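Local coordinates for ABC sugar transporter, periplasmic sugar binding protein (Legionella pneumophila subsp. pneumophila, PDB 3ROT) that probably binds a sugar in the periplasm and delivers it to an ABC transporter for uptake, at residues I87-R95 / P103-D111; D244-L253 / N267-M275. All blocks are in the same frame, centred on the assembly; numbering follows the deposited sequence.

Contact 1 (87-95 with 103-111) joins two neighbouring strands of a six-stranded parallel sheet, and contact 2 (244-253 with 267-275) brings the start of helix 247-264 against that sheet's last strand; their centres lie about 10 Å apart. They meet through strands 107-109 and 271-272, adjacent in the sheet: Ile271 N lies 3.0 Å from Phe107 O, and Thr273 N 2.9 Å from Gly109 O, both probable hydrogen bonds. Leu108 also packs on Leu253 and Ile271. The side chains of Asp93 and Gln245 each come, nearest atoms, to about 3 Å from bound glycerol, probably from the crystallisation liquor, consistent with both contacts bordering a ligand pocket.

Contact 1 (I87-R95 / P103-D111); sequences IPVIAVDTR and PYLVFLGSD
The carbonyl oxygen of Ala91 is approached twice by the neighbouring strand: Leu108 N donates a hydrogen bond to Ala91 O at 2.9 Å, and Phe107 CA adds a CA-H...O contact. Ala91 N in turn donates to Val106 O. Before the regular pairing begins, Leu105 N rather than Val106 N bonds Val89 O, almost straight at 171°, and Val106 N is left buried without a partner; at the other end Asp93 N donates to Leu108 O.

Aromatic side chains crowd the face of the sheet that carries Ala91 and Phe107. Ala91 CB sits over one face of the Tyr104 ring, 3.9 Å from its centroid. Arg95 reaches over Phe107: with chi1 64° setting CG between the backbone N and carbonyl carbon, CG lies over the middle of the Phe107 ring, 3.8 Å from the centroid. The extended chain then carries the guanidinium over the rim at Phe107 CD2, its plane only 16° from that of the ring, while Tyr104 OH comes in at the guanidinium edge. Asp93 C and Thr94 N meet the edge of Phe107, and Gly109 N lies over the face opposite Arg95.

On the other face, Ile90 runs alongside Val106, and its CG2 presses on Leu108 CD1 at a tight 3.3 Å; helix 247-264 covers this side through Leu258 and Leu253. Beyond the bridges, a water joins Asp93 O to Ser110 N. Thr94 OG1 donates to Asp93 OD2 from above the carboxylate plane (2.8 Å), and the same oxygen bonds a glycerol, with a weak bond from Tyr17 to OD1. The chemistry thus changes along the strands, from an apolar sheet core, backbone-bonded except at Val106 N, to a polar C-terminal end where the Asp93 carboxylate probably forms part of the sugar pocket.

Contact 2 (D244-L253 / N267-M275); sequences DQQPFLMGYL and NPVNINTAM
Thr273 lays its methyl, CG2, against the backbone of Met250, a selenomethionine, with CG2 3.9 Å from Met250 CA at the first turn of helix 247-264. A chi1 of 53° sets the hydroxyl between the backbone N and carbonyl carbon, from where Thr273 OG1 donates to Gln245 O at 2.9 Å, in the carbonyl plane. The bent end of Met250 brings its CE to 3.4 Å from the same hydroxyl. Farther on, Leu253 crosses Ile271 at about a right angle, their CD1 methyls 4.1 Å apart.

At the last modelled residue, the bent side chain of Met275, also a selenomethionine, passes obliquely over Asp244, placing SE 3.3 Å from Asp244 OD2. The other carboxylate oxygen, Asp244 OD1, accepts from Gln246 N at 3.0 Å in an Asx turn that leads into the helix. A second Asx turn, Asn272 OD1 with Ala274 N, shapes segment 267-275 as it leaves strand 271-272. Gln245 turns its amide from this interface to Asp225 and, weakly, to a glycerol. The layout, a helix packed on the edge strand where the chain passes from the sheet of strand 241-243 to the other domain, is consistent with the hinge region of a two-domain periplasmic binding protein.

Contact 1 (I87-R95 / P103-D111)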
ATOM      1  N   ILE A  87      -3.870  22.021  26.274  1.00 39.65           N
ATOM      2  CA  ILE A  87      -3.949  21.888  24.823  1.00 37.60           C
ATOM      3  C   ILE A  87      -5.097  20.915  24.557  1.00 36.15           C
ATOM      4  O   ILE A  87      -5.059  19.768  25.005  1.00 35.51           O
ATOM      5  CB  ILE A  87      -2.647  21.301  24.230  1.00 37.54           C
ATOM      6  CG1 ILE A  87      -1.490  22.283  24.444  1.00 37.60           C
ATOM      7  CG2 ILE A  87      -2.825  21.030  22.736  1.00 36.96           C
ATOM      8  CD1 ILE A  87      -0.130  21.715  24.120  1.00 37.59           C
ATOM      9  N   PRO A  88      -6.137  21.363  23.836  1.00 34.25           N
ATOM     10  CA  PRO A  88      -7.284  20.504  23.535  1.00 31.71           C
ATOM     11  C   PRO A  88      -6.883  19.295  22.700  1.00 29.87           C
ATOM     12  O   PRO A  88      -6.140  19.425  21.731  1.00 27.94           O
ATOM     13  CB  PRO A  88      -8.221  21.429  22.760  1.00 32.04           C
ATOM     14  CG  PRO A  88      -7.811  22.804  23.199  1.00 34.64           C
ATOM     15  CD  PRO A  88      -6.317  22.697  23.243  1.00 34.38           C
ATOM     16  N   VAL A  89      -7.374  18.123  23.080  1.00 28.29           N
ATOM     17  CA  VAL A  89      -7.077  16.914  22.334  1.00 28.18           C
ATOM     18  C   VAL A  89      -8.369  16.176  22.021  1.00 27.87           C
ATOM     19  O   VAL A  89      -9.180  15.924  22.906  1.00 28.87           O
ATOM     20  CB  VAL A  89      -6.145  15.970  23.110  1.00 29.40           C
ATOM     21  CG1 VAL A  89      -5.841  14.745  22.264  1.00 25.39           C
ATOM     22  CG2 VAL A  89      -4.856  16.696  23.469  1.00 29.43           C
ATOM     23  N   ILE A  90      -8.561  15.864  20.745  1.00 26.34           N
ATOM     24  CA  ILE A  90      -9.743  15.147  20.297  1.00 27.72           C
ATOM     25  C   ILE A  90      -9.309  13.782  19.786  1.00 25.03           C
ATOM     26  O   ILE A  90      -8.306  13.667  19.086  1.00 27.10           O
ATOM     27  CB  ILE A  90     -10.474  15.931  19.175  1.00 28.64           C
ATOM     28  CG1 ILE A  90     -11.216  17.121  19.791  1.00 30.38           C
ATOM     29  CG2 ILE A  90     -11.454  15.028  18.434  1.00 30.34           C
ATOM     30  CD1 ILE A  90     -12.021  17.926  18.783  1.00 34.60           C
ATOM     31  N   ALA A  91     -10.042  12.741  20.162  1.00 25.10           N
ATOM     32  CA  ALA A  91      -9.698  11.399  19.715  1.00 22.27           C
ATOM     33  C   ALA A  91     -10.482  11.087  18.443  1.00 21.90           C
ATOM     34  O   ALA A  91     -11.677  11.361  18.359  1.00 21.92           O
ATOM     35  CB  ALA A  91     -10.027  10.372  20.801  1.00 21.72           C
ATOM     36  N   VAL A  92      -9.796  10.527  17.453  1.00 21.35           N
ATOM     37  CA  VAL A  92     -10.433  10.158  16.204  1.00 22.52           C
ATOM     38  C   VAL A  92     -10.068   8.730  15.811  1.00 22.06           C
ATOM     39  O   VAL A  92      -8.978   8.240  16.141  1.00 23.09           O
ATOM     40  CB  VAL A  92     -10.020  11.114  15.060  1.00 22.80           C
ATOM     41  CG1 VAL A  92     -10.418  12.535  15.402  1.00 28.49           C
ATOM     42  CG2 VAL A  92      -8.523  11.025  14.828  1.00 26.69           C
ATOM     43  N   ASP A  93     -11.001   8.071  15.131  1.00 22.95           N
ATOM     44  CA  ASP A  93     -10.830   6.709  14.634  1.00 22.62           C
ATOM     45  C   ASP A  93     -10.815   5.636  15.712  1.00 22.78           C
ATOM     46  O   ASP A  93     -11.602   4.706  15.666  1.00 23.87           O
ATOM     47  CB  ASP A  93      -9.553   6.619  13.794  1.00 23.96           C
ATOM     48  CG  ASP A  93      -9.287   5.214  13.280  1.00 23.12           C
ATOM     49  OD1 ASP A  93     -10.000   4.764  12.355  1.00 23.39           O
ATOM     50  OD2 ASP A  93      -8.364   4.567  13.810  1.00 23.45           O
ATOM     51  N   THR A  94      -9.913   5.763  16.676  1.00 24.28           N
ATOM     52  CA  THR A  94      -9.811   4.783  17.750  1.00 24.83           C
ATOM     53  C   THR A  94      -9.663   5.512  19.069  1.00 25.21           C
ATOM     54  O   THR A  94      -8.939   6.510  19.158  1.00 23.58           O
ATOM     55  CB  THR A  94      -8.571   3.867  17.593  1.00 26.55           C
ATOM     56  OG1 THR A  94      -8.546   3.304  16.278  1.00 26.39           O
ATOM     57  CG2 THR A  94      -8.612   2.736  18.631  1.00 23.69           C
ATOM     58  N   ARG A  95     -10.342   5.007  20.091  1.00 23.26           N
ATOM     59  CA  ARG A  95     -10.271   5.622  21.408  1.00 26.22           C
ATOM     60  C   ARG A  95      -9.981   4.592  22.491  1.00 27.15           C
ATOM     61  O   ARG A  95     -10.269   3.407  22.324  1.00 27.90           O
ATOM     62  CB  ARG A  95     -11.582   6.329  21.736  1.00 27.76           C
ATOM     63  CG  ARG A  95     -12.771   5.402  21.852  1.00 34.52           C
ATOM     64  CD  ARG A  95     -13.877   6.088  22.608  1.00 36.91           C
ATOM     65  NE  ARG A  95     -15.195   5.551  22.302  1.00 44.69           N
ATOM     66  CZ  ARG A  95     -16.335   6.137  22.673  1.00 48.30           C
ATOM     67  NH1 ARG A  95     -16.302   7.273  23.363  1.00 49.84           N
ATOM     68  NH2 ARG A  95     -17.506   5.601  22.343  1.00 47.02           N
ATOM     69  N   PRO A 103      -6.955  10.952  29.146  1.00 32.95           N
ATOM     70  CA  PRO A 103      -7.806  12.112  28.878  1.00 32.67           C
ATOM     71  C   PRO A 103      -7.793  12.646  27.451  1.00 31.07           C
ATOM     72  O   PRO A 103      -6.746  12.735  26.806  1.00 32.63           O
ATOM     73  CB  PRO A 103      -7.304  13.145  29.885  1.00 31.48           C
ATOM     74  CG  PRO A 103      -5.849  12.829  29.970  1.00 30.93           C
ATOM     75  CD  PRO A 103      -5.831  11.322  30.027  1.00 32.55           C
ATOM     76  N   TYR A 104      -8.985  12.983  26.972  1.00 29.72           N
ATOM     77  CA  TYR A 104      -9.200  13.566  25.655  1.00 27.60           C
ATOM     78  C   TYR A 104     -10.602  14.150  25.779  1.00 27.21           C
ATOM     79  O   TYR A 104     -11.385  13.699  26.614  1.00 26.01           O
ATOM     80  CB  TYR A 104      -9.084  12.515  24.531  1.00 25.21           C
ATOM     81  CG  TYR A 104     -10.127  11.412  24.525  1.00 26.50           C
ATOM     82  CD1 TYR A 104     -11.388  11.623  23.969  1.00 25.13           C
ATOM     83  CD2 TYR A 104      -9.862  10.171  25.103  1.00 24.90           C
ATOM     84  CE1 TYR A 104     -12.358  10.641  23.991  1.00 23.41           C
ATOM     85  CE2 TYR A 104     -10.829   9.176  25.133  1.00 24.54           C
ATOM     86  CZ  TYR A 104     -12.079   9.421  24.576  1.00 25.56           C
ATOM     87  OH  TYR A 104     -13.059   8.469  24.626  1.00 24.49           O
ATOM     88  N   LEU A 105     -10.915  15.164  24.979  1.00 25.88           N
ATOM     89  CA  LEU A 105     -12.219  15.806  25.076  1.00 25.78           C
ATOM     90  C   LEU A 105     -13.370  14.964  24.543  1.00 25.60           C
ATOM     91  O   LEU A 105     -14.248  14.541  25.305  1.00 24.47           O
ATOM     92  CB  LEU A 105     -12.181  17.161  24.369  1.00 28.15           C
ATOM     93  CG  LEU A 105     -11.256  18.206  25.005  1.00 32.42           C
ATOM     94  CD1 LEU A 105     -11.185  19.418  24.100  1.00 31.31           C
ATOM     95  CD2 LEU A 105     -11.766  18.607  26.392  1.00 31.75           C
ATOM     96  N   VAL A 106     -13.358  14.712  23.239  1.00 23.25           N
ATOM     97  CA  VAL A 106     -14.413  13.931  22.603  1.00 22.98           C
ATOM     98  C   VAL A 106     -13.836  12.971  21.575  1.00 22.76           C
ATOM     99  O   VAL A 106     -12.656  13.050  21.230  1.00 25.95           O
ATOM    100  CB  VAL A 106     -15.433  14.847  21.911  1.00 21.31           C
ATOM    101  CG1 VAL A 106     -16.141  15.709  22.959  1.00 19.92           C
ATOM    102  CG2 VAL A 106     -14.720  15.732  20.891  1.00 18.12           C
ATOM    103  N   PHE A 107     -14.683  12.074  21.089  1.00 23.95           N
ATOM    104  CA  PHE A 107     -14.283  11.075  20.110  1.00 24.17           C
ATOM    105  C   PHE A 107     -15.149  11.123  18.857  1.00 22.17           C
ATOM    106  O   PHE A 107     -16.379  11.090  18.938  1.00 23.64           O
ATOM    107  CB  PHE A 107     -14.385   9.679  20.736  1.00 22.96           C
ATOM    108  CG  PHE A 107     -14.180   8.553  19.758  1.00 23.57           C
ATOM    109  CD1 PHE A 107     -12.940   8.338  19.170  1.00 24.72           C
ATOM    110  CD2 PHE A 107     -15.225   7.690  19.450  1.00 25.51           C
ATOM    111  CE1 PHE A 107     -12.740   7.278  18.293  1.00 22.92           C
ATOM    112  CE2 PHE A 107     -15.039   6.624  18.569  1.00 24.54           C
ATOM    113  CZ  PHE A 107     -13.790   6.419  17.991  1.00 22.36           C
ATOM    114  N   LEU A 108     -14.490  11.203  17.707  1.00 20.92           N
ATOM    115  CA  LEU A 108     -15.156  11.193  16.413  1.00 20.96           C
ATOM    116  C   LEU A 108     -14.704   9.917  15.714  1.00 19.93           C
ATOM    117  O   LEU A 108     -13.520   9.725  15.467  1.00 23.21           O
ATOM    118  CB  LEU A 108     -14.753  12.385  15.552  1.00 19.55           C
ATOM    119  CG  LEU A 108     -15.310  13.754  15.935  1.00 24.08           C
ATOM    120  CD1 LEU A 108     -14.313  14.478  16.810  1.00 22.25           C
ATOM    121  CD2 LEU A 108     -15.584  14.558  14.664  1.00 24.90           C
ATOM    122  N   GLY A 109     -15.654   9.052  15.405  1.00 19.19           N
ATOM    123  CA  GLY A 109     -15.338   7.802  14.741  1.00 20.22           C
ATOM    124  C   GLY A 109     -16.536   6.909  14.919  1.00 21.54           C
ATOM    125  O   GLY A 109     -17.615   7.379  15.290  1.00 22.29           O
ATOM    126  N   SER A 110     -16.374   5.621  14.659  1.00 24.00           N
ATOM    127  CA  SER A 110     -17.499   4.724  14.842  1.00 24.92           C
ATOM    128  C   SER A 110     -17.331   3.918  16.119  1.00 25.23           C
ATOM    129  O   SER A 110     -16.264   3.919  16.736  1.00 26.36           O
ATOM    130  CB  SER A 110     -17.652   3.799  13.627  1.00 26.30           C
ATOM    131  OG  SER A 110     -16.430   3.177  13.287  1.00 28.74           O
ATOM    132  N   ASP A 111     -18.412   3.266  16.529  1.00 27.07           N
ATOM    133  CA  ASP A 111     -18.412   2.422  17.715  1.00 27.54           C
ATOM    134  C   ASP A 111     -17.950   1.066  17.177  1.00 26.29           C
ATOM    135  O   ASP A 111     -18.740   0.306  16.630  1.00 26.59           O
ATOM    136  CB  ASP A 111     -19.832   2.326  18.263  1.00 32.08           C
ATOM    137  CG  ASP A 111     -19.940   1.388  19.452  1.00 35.81           C
ATOM    138  OD1 ASP A 111     -19.177   0.400  19.512  1.00 38.40           O
ATOM    139  OD2 ASP A 111     -20.808   1.633  20.316  1.00 39.96           O
TER
HETATM  140  O   HOH W   1     -13.833   4.606  14.020  1.00 28.13           O

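Contact 2 (D244-L253 / N267-M275)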
ATOM      1  N   ASP A 244     -18.711   1.230   6.310  1.00 23.24           N
ATOM      2  CA  ASP A 244     -18.118   2.524   6.013  1.00 24.87           C
ATOM      3  C   ASP A 244     -18.159   3.425   7.248  1.00 24.22           C
ATOM      4  O   ASP A 244     -19.233   3.698   7.776  1.00 25.82           O
ATOM      5  CB  ASP A 244     -18.863   3.192   4.851  1.00 27.93           C
ATOM      6  CG  ASP A 244     -18.276   4.543   4.490  1.00 31.73           C
ATOM      7  OD1 ASP A 244     -17.055   4.729   4.659  1.00 36.41           O
ATOM      8  OD2 ASP A 244     -19.027   5.416   4.025  1.00 37.41           O
ATOM      9  N   GLN A 245     -16.987   3.871   7.699  1.00 23.26           N
ATOM     10  CA  GLN A 245     -16.884   4.761   8.862  1.00 24.50           C
ATOM     11  C   GLN A 245     -16.871   6.239   8.425  1.00 24.09           C
ATOM     12  O   GLN A 245     -16.855   7.129   9.265  1.00 22.12           O
ATOM     13  CB  GLN A 245     -15.587   4.503   9.644  1.00 26.19           C
ATOM     14  CG  GLN A 245     -15.220   3.050   9.862  1.00 29.25           C
ATOM     15  CD  GLN A 245     -13.900   2.899  10.603  1.00 32.04           C
ATOM     16  OE1 GLN A 245     -13.783   3.298  11.757  1.00 31.23           O
ATOM     17  NE2 GLN A 245     -12.897   2.330   9.934  1.00 31.59           N
ATOM     18  N   GLN A 246     -16.864   6.482   7.117  1.00 23.18           N
ATOM     19  CA  GLN A 246     -16.825   7.841   6.560  1.00 22.84           C
ATOM     20  C   GLN A 246     -15.624   8.643   7.071  1.00 21.06           C
ATOM     21  O   GLN A 246     -15.792   9.652   7.751  1.00 22.91           O
ATOM     22  CB  GLN A 246     -18.117   8.613   6.881  1.00 23.77           C
ATOM     23  CG  GLN A 246     -19.371   7.986   6.291  1.00 24.33           C
ATOM     24  CD  GLN A 246     -20.548   8.935   6.244  1.00 26.95           C
ATOM     25  OE1 GLN A 246     -21.184   9.219   7.264  1.00 25.72           O
ATOM     26  NE2 GLN A 246     -20.840   9.440   5.053  1.00 24.94           N
ATOM     27  N   PRO A 247     -14.399   8.201   6.749  1.00 19.78           N
ATOM     28  CA  PRO A 247     -13.185   8.904   7.194  1.00 20.23           C
ATOM     29  C   PRO A 247     -13.076  10.385   6.805  1.00 20.34           C
ATOM     30  O   PRO A 247     -12.559  11.190   7.577  1.00 19.96           O
ATOM     31  CB  PRO A 247     -12.048   8.061   6.601  1.00 17.81           C
ATOM     32  CG  PRO A 247     -12.691   7.297   5.479  1.00 17.74           C
ATOM     33  CD  PRO A 247     -14.053   6.959   6.038  1.00 17.76           C
ATOM     34  N   PHE A 248     -13.558  10.738   5.618  1.00 20.79           N
ATOM     35  CA  PHE A 248     -13.509  12.127   5.167  1.00 22.93           C
ATOM     36  C   PHE A 248     -14.277  13.009   6.154  1.00 23.75           C
ATOM     37  O   PHE A 248     -13.800  14.067   6.568  1.00 22.61           O
ATOM     38  CB  PHE A 248     -14.126  12.262   3.771  1.00 24.47           C
ATOM     39  CG  PHE A 248     -14.067  13.657   3.215  1.00 27.13           C
ATOM     40  CD1 PHE A 248     -13.069  14.022   2.310  1.00 29.37           C
ATOM     41  CD2 PHE A 248     -14.995  14.620   3.614  1.00 27.09           C
ATOM     42  CE1 PHE A 248     -12.997  15.331   1.811  1.00 28.98           C
ATOM     43  CE2 PHE A 248     -14.932  15.930   3.125  1.00 26.93           C
ATOM     44  CZ  PHE A 248     -13.929  16.284   2.221  1.00 26.99           C
ATOM     45  N   LEU A 249     -15.474  12.556   6.525  1.00 24.99           N
ATOM     46  CA  LEU A 249     -16.334  13.270   7.466  1.00 24.12           C
ATOM     47  C   LEU A 249     -15.649  13.373   8.828  1.00 23.42           C
ATOM     48  O   LEU A 249     -15.682  14.420   9.488  1.00 23.37           O
ATOM     49  CB  LEU A 249     -17.672  12.527   7.614  1.00 23.45           C
ATOM     50  CG  LEU A 249     -18.734  13.221   8.468  1.00 23.66           C
ATOM     51  CD1 LEU A 249     -19.132  14.543   7.815  1.00 22.80           C
ATOM     52  CD2 LEU A 249     -19.951  12.313   8.612  1.00 22.15           C
HETATM   53  N   MSE A 250     -15.029  12.272   9.232  1.00 24.79           N
HETATM   54  CA  MSE A 250     -14.311  12.181  10.499  1.00 25.29           C
HETATM   55  C   MSE A 250     -13.247  13.275  10.499  1.00 24.84           C
HETATM   56  O   MSE A 250     -13.147  14.066  11.433  1.00 24.37           O
HETATM   57  CB  MSE A 250     -13.645  10.808  10.595  1.00 28.05           C
HETATM   58  CG  MSE A 250     -13.361  10.288  11.998  1.00 30.06           C
HETATM   59 SE   MSE A 250     -12.540   8.516  11.879  1.00 38.80          SE
HETATM   60  CE  MSE A 250     -13.943   7.565  11.028  1.00 24.43           C
ATOM     61  N   GLY A 251     -12.452  13.307   9.433  1.00 23.52           N
ATOM     62  CA  GLY A 251     -11.407  14.308   9.319  1.00 24.06           C
ATOM     63  C   GLY A 251     -11.947  15.725   9.349  1.00 22.98           C
ATOM     64  O   GLY A 251     -11.540  16.527  10.187  1.00 23.90           O
ATOM     65  N   TYR A 252     -12.874  16.023   8.442  1.00 23.91           N
ATOM     66  CA  TYR A 252     -13.474  17.353   8.334  1.00 23.17           C
ATOM     67  C   TYR A 252     -14.056  17.836   9.659  1.00 22.85           C
ATOM     68  O   TYR A 252     -13.731  18.924  10.146  1.00 21.65           O
ATOM     69  CB  TYR A 252     -14.581  17.337   7.278  1.00 24.64           C
ATOM     70  CG  TYR A 252     -15.029  18.711   6.844  1.00 26.75           C
ATOM     71  CD1 TYR A 252     -14.503  19.306   5.697  1.00 27.98           C
ATOM     72  CD2 TYR A 252     -15.927  19.447   7.618  1.00 28.25           C
ATOM     73  CE1 TYR A 252     -14.853  20.606   5.334  1.00 28.42           C
ATOM     74  CE2 TYR A 252     -16.281  20.749   7.268  1.00 29.45           C
ATOM     75  CZ  TYR A 252     -15.738  21.321   6.130  1.00 30.26           C
ATOM     76  OH  TYR A 252     -16.059  22.620   5.815  1.00 32.38           O
ATOM     77  N   LEU A 253     -14.919  17.021  10.248  1.00 21.27           N
ATOM     78  CA  LEU A 253     -15.552  17.385  11.496  1.00 21.19           C
ATOM     79  C   LEU A 253     -14.632  17.517  12.701  1.00 21.77           C
ATOM     80  O   LEU A 253     -14.893  18.345  13.573  1.00 24.13           O
ATOM     81  CB  LEU A 253     -16.693  16.412  11.815  1.00 21.60           C
ATOM     82  CG  LEU A 253     -17.953  16.588  10.963  1.00 19.45           C
ATOM     83  CD1 LEU A 253     -19.024  15.570  11.404  1.00 21.66           C
ATOM     84  CD2 LEU A 253     -18.471  18.023  11.117  1.00 20.86           C
ATOM     85  N   ASN A 267     -17.959  23.962  23.352  1.00 31.99           N
ATOM     86  CA  ASN A 267     -17.496  22.672  23.841  1.00 30.96           C
ATOM     87  C   ASN A 267     -17.733  21.655  22.727  1.00 29.38           C
ATOM     88  O   ASN A 267     -18.859  21.507  22.247  1.00 25.72           O
ATOM     89  CB  ASN A 267     -18.292  22.269  25.080  1.00 33.24           C
ATOM     90  CG  ASN A 267     -18.020  23.177  26.270  1.00 37.71           C
ATOM     91  OD1 ASN A 267     -18.872  23.346  27.143  1.00 42.89           O
ATOM     92  ND2 ASN A 267     -16.827  23.754  26.313  1.00 36.17           N
ATOM     93  N   PRO A 268     -16.668  20.968  22.273  1.00 26.23           N
ATOM     94  CA  PRO A 268     -16.850  19.979  21.211  1.00 25.31           C
ATOM     95  C   PRO A 268     -17.648  18.793  21.734  1.00 23.76           C
ATOM     96  O   PRO A 268     -17.722  18.574  22.944  1.00 21.67           O
ATOM     97  CB  PRO A 268     -15.417  19.609  20.825  1.00 25.54           C
ATOM     98  CG  PRO A 268     -14.649  19.864  22.068  1.00 28.54           C
ATOM     99  CD  PRO A 268     -15.240  21.153  22.579  1.00 25.50           C
ATOM    100  N   VAL A 269     -18.246  18.038  20.822  1.00 22.02           N
ATOM    101  CA  VAL A 269     -19.035  16.886  21.219  1.00 21.73           C
ATOM    102  C   VAL A 269     -18.615  15.604  20.494  1.00 21.40           C
ATOM    103  O   VAL A 269     -17.969  15.650  19.432  1.00 21.09           O
ATOM    104  CB  VAL A 269     -20.533  17.150  20.983  1.00 20.57           C
ATOM    105  CG1 VAL A 269     -20.972  18.359  21.801  1.00 22.10           C
ATOM    106  CG2 VAL A 269     -20.811  17.385  19.509  1.00 19.09           C
ATOM    107  N   ASN A 270     -18.964  14.466  21.099  1.00 21.04           N
ATOM    108  CA  ASN A 270     -18.661  13.156  20.536  1.00 20.54           C
ATOM    109  C   ASN A 270     -19.526  13.007  19.292  1.00 20.78           C
ATOM    110  O   ASN A 270     -20.659  13.470  19.267  1.00 21.27           O
ATOM    111  CB  ASN A 270     -19.022  12.036  21.524  1.00 22.81           C
ATOM    112  CG  ASN A 270     -18.187  12.066  22.790  1.00 22.23           C
ATOM    113  OD1 ASN A 270     -18.722  12.221  23.894  1.00 27.39           O
ATOM    114  ND2 ASN A 270     -16.877  11.910  22.647  1.00 21.03           N
ATOM    115  N   ILE A 271     -18.995  12.361  18.262  1.00 18.89           N
ATOM    116  CA  ILE A 271     -19.750  12.156  17.036  1.00 21.13           C
ATOM    117  C   ILE A 271     -19.483  10.790  16.421  1.00 21.12           C
ATOM    118  O   ILE A 271     -18.350  10.495  16.047  1.00 21.19           O
ATOM    119  CB  ILE A 271     -19.401  13.209  15.962  1.00 19.26           C
ATOM    120  CG1 ILE A 271     -19.737  14.608  16.464  1.00 21.08           C
ATOM    121  CG2 ILE A 271     -20.177  12.924  14.673  1.00 19.81           C
ATOM    122  CD1 ILE A 271     -19.234  15.691  15.535  1.00 20.72           C
ATOM    123  N   ASN A 272     -20.526   9.967  16.327  1.00 21.19           N
ATOM    124  CA  ASN A 272     -20.407   8.650  15.702  1.00 22.65           C
ATOM    125  C   ASN A 272     -20.525   8.929  14.197  1.00 22.43           C
ATOM    126  O   ASN A 272     -21.590   9.319  13.721  1.00 21.85           O
ATOM    127  CB  ASN A 272     -21.550   7.733  16.147  1.00 24.38           C
ATOM    128  CG  ASN A 272     -21.370   6.300  15.664  1.00 27.07           C
ATOM    129  OD1 ASN A 272     -20.911   6.049  14.550  1.00 27.25           O
ATOM    130  ND2 ASN A 272     -21.740   5.348  16.510  1.00 32.59           N
ATOM    131  N   THR A 273     -19.438   8.737  13.451  1.00 24.58           N
ATOM    132  CA  THR A 273     -19.449   9.030  12.021  1.00 26.13           C
ATOM    133  C   THR A 273     -20.019   7.953  11.111  1.00 28.07           C
ATOM    134  O   THR A 273     -20.121   8.165   9.902  1.00 26.61           O
ATOM    135  CB  THR A 273     -18.031   9.379  11.504  1.00 27.27           C
ATOM    136  OG1 THR A 273     -17.110   8.348  11.884  1.00 29.34           O
ATOM    137  CG2 THR A 273     -17.571  10.715  12.059  1.00 25.77           C
ATOM    138  N   ALA A 274     -20.401   6.810  11.679  1.00 30.12           N
ATOM    139  CA  ALA A 274     -20.945   5.721  10.873  1.00 34.17           C
ATOM    140  C   ALA A 274     -22.322   6.038  10.307  1.00 37.32           C
ATOM    141  O   ALA A 274     -23.101   6.791  10.885  1.00 38.34           O
ATOM    142  CB  ALA A 274     -20.996   4.428  11.677  1.00 32.87           C
HETATM  143  N   MSE A 275     -22.605   5.416   9.171  1.00 41.84           N
HETATM  144  CA  MSE A 275     -23.852   5.569   8.421  1.00 44.97           C
HETATM  145  C   MSE A 275     -25.116   5.171   9.151  1.00 46.25           C
HETATM  146  O   MSE A 275     -26.007   4.596   8.474  1.00 46.46           O
HETATM  147  CB  MSE A 275     -23.731   4.724   7.176  1.00 48.32           C
HETATM  148  CG  MSE A 275     -22.308   4.662   6.707  1.00 51.99           C
HETATM  149 SE   MSE A 275     -22.210   5.653   5.023  1.00 70.36          SE
HETATM  150  CE  MSE A 275     -22.935   4.328   3.885  1.00 54.15           C
TER